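Local coordinates for leucyl-tRNA synthetase subunit alpha (Aquifex aeolicus, PDB 3PZ5), which probably hydrolyses mischarged tRNA(Leu) as the isolated CP1 editing domain of a synthetase that joins leucine to its tRNA, at residues A[11-16]-A[27-32]. The protein carries 1 engineered substitution. Sequence-based numbering, arbitrary orientation.
Sequences GALIRF and DVFTTR
Arg15 lies alongside Asp27, both side chains pointing the same way on one face of a beta hairpin of the CP1 editing domain. The hairpin pairs strands 12-18 and 25-30, which run antiparallel. Arg15 grips the carboxylate side-on with two nitrogens. NE of Arg15 gives a bond of 2.9 Å to OD1 of Asp27, and NH2 of Arg15 a longer one of 3.2 Å to OD2 of Asp27. Each oxygen uses its syn lone pair. The guanidinium and carboxylate planes are 26° apart, so the fork is slightly twisted. The Arg15 chain leaves with CG anti to the backbone N and bends at chi3 (-67°), which turns the guanidinium edge to the acid. Tyr25 adds a cation-pi contact to Arg15.

Leu13 and Phe29 share this face, as a non-hydrogen-bonded pair. Their side chains cross at about a right angle, and CD2 of Leu13 sits 3.8 Å from CB of Phe29, at the edge of the ring. The ring reaches over toward the start of 11-16, with CZ of Phe29 3.9 Å from N of Gly11.

Ala12, Ile14, Val28 and Thr30 point to the other face. There Met126 of strand 124-127 touches Ile14, Val28 and Thr30, and Thr188 of helix 180-193 touches Ala12. The methyls meet where CD1 of Ile14 lies 3.6 Å from CG2 of Thr30. Two hydrogen-bonded pairs, Ala12 with Thr30 and Ile14 with Val28, hold the backbones together through four N-H to O bonds. Strand 25-30 then ends in an ST turn. With chi1 at 178° the hydroxyl sits beside the carbonyl carbon of Thr30, and OG1 of Thr30 accepts a hydrogen bond from the backbone N of Arg32, 2.8 Å away.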
# COMPACT_ATOMS: atom_id res chain seq x y z
N GLY A 11 2.01 11.29 10.54
CA GLY A 11 2.69 9.99 10.54
C GLY A 11 4.10 9.95 9.99
O GLY A 11 4.99 10.63 10.50
N ALA A 12 4.30 9.14 8.95
CA ALA A 12 5.64 8.83 8.44
C ALA A 12 5.71 8.55 6.94
O ALA A 12 4.73 8.11 6.34
CB ALA A 12 6.22 7.66 9.22
N LEU A 13 6.88 8.82 6.35
CA LEU A 13 7.19 8.41 4.97
C LEU A 13 7.96 7.09 4.95
O LEU A 13 8.92 6.92 5.71
CB LEU A 13 8.01 9.49 4.24
CG LEU A 13 7.36 10.80 3.80
CD1 LEU A 13 8.42 11.71 3.19
CD2 LEU A 13 6.21 10.60 2.81
N ILE A 14 7.54 6.17 4.09
CA ILE A 14 8.15 4.85 4.02
C ILE A 14 8.55 4.53 2.58
O ILE A 14 7.78 4.78 1.65
CB ILE A 14 7.21 3.76 4.60
CG1 ILE A 14 6.74 4.16 6.02
CG2 ILE A 14 7.89 2.40 4.61
CD1 ILE A 14 5.93 3.09 6.76
N ARG A 15 9.74 3.98 2.40
CA ARG A 15 10.33 3.79 1.07
C ARG A 15 10.27 2.34 0.58
O ARG A 15 10.74 1.42 1.25
CB ARG A 15 11.78 4.31 1.07
CG ARG A 15 12.44 4.36 -0.31
CD ARG A 15 13.64 5.31 -0.32
NE ARG A 15 13.24 6.70 -0.15
CZ ARG A 15 14.07 7.74 -0.19
NH1 ARG A 15 15.37 7.57 -0.42
NH2 ARG A 15 13.59 8.97 -0.01
N PHE A 16 9.71 2.16 -0.61
CA PHE A 16 9.53 0.84 -1.20
C PHE A 16 10.29 0.73 -2.51
O PHE A 16 9.86 1.27 -3.54
CB PHE A 16 8.04 0.56 -1.45
CG PHE A 16 7.25 0.29 -0.20
CD1 PHE A 16 6.88 1.33 0.65
CD2 PHE A 16 6.85 -1.00 0.12
CE1 PHE A 16 6.14 1.08 1.81
CE2 PHE A 16 6.11 -1.26 1.27
CZ PHE A 16 5.75 -0.22 2.12
N ASP A 27 8.01 6.28 -2.49
CA ASP A 27 7.78 6.84 -1.18
C ASP A 27 6.28 6.87 -0.92
O ASP A 27 5.49 7.20 -1.80
CB ASP A 27 8.40 8.23 -1.04
CG ASP A 27 9.89 8.17 -0.75
OD1 ASP A 27 10.41 7.08 -0.43
OD2 ASP A 27 10.55 9.23 -0.84
N VAL A 28 5.92 6.49 0.30
CA VAL A 28 4.54 6.38 0.70
C VAL A 28 4.35 7.11 2.02
O VAL A 28 5.15 6.93 2.94
CB VAL A 28 4.14 4.88 0.83
CG1 VAL A 28 3.00 4.70 1.81
CG2 VAL A 28 3.80 4.29 -0.53
N PHE A 29 3.32 7.93 2.10
CA PHE A 29 2.95 8.54 3.37
C PHE A 29 1.88 7.70 4.07
O PHE A 29 0.90 7.27 3.44
CB PHE A 29 2.46 9.98 3.20
CG PHE A 29 1.93 10.60 4.47
CD1 PHE A 29 2.80 11.19 5.39
CD2 PHE A 29 0.57 10.57 4.76
CE1 PHE A 29 2.32 11.74 6.57
CE2 PHE A 29 0.08 11.12 5.94
CZ PHE A 29 0.95 11.71 6.84
N THR A 30 2.07 7.50 5.36
CA THR A 30 1.11 6.76 6.18
C THR A 30 1.00 7.35 7.58
O THR A 30 1.99 7.86 8.12
CB THR A 30 1.46 5.25 6.27
OG1 THR A 30 0.52 4.58 7.12
CG2 THR A 30 2.87 5.03 6.81
N THR A 31 -0.20 7.29 8.15
CA THR A 31 -0.40 7.66 9.55
C THR A 31 -0.34 6.41 10.43
O THR A 31 -0.55 6.47 11.65
CB THR A 31 -1.76 8.37 9.78
OG1 THR A 31 -2.82 7.54 9.27
CG2 THR A 31 -1.80 9.72 9.07
N ARG A 32 -0.04 5.27 9.81
CA ARG A 32 0.01 3.99 10.51
C ARG A 32 1.29 3.20 10.20
O ARG A 32 1.22 2.11 9.63
CB ARG A 32 -1.22 3.13 10.15
CG ARG A 32 -2.59 3.73 10.53
CD ARG A 32 -2.81 3.81 12.04
NE ARG A 32 -2.51 2.55 12.72
CZ ARG A 32 -3.36 1.52 12.84
NH1 ARG A 32 -4.58 1.58 12.32
NH2 ARG A 32 -2.98 0.43 13.48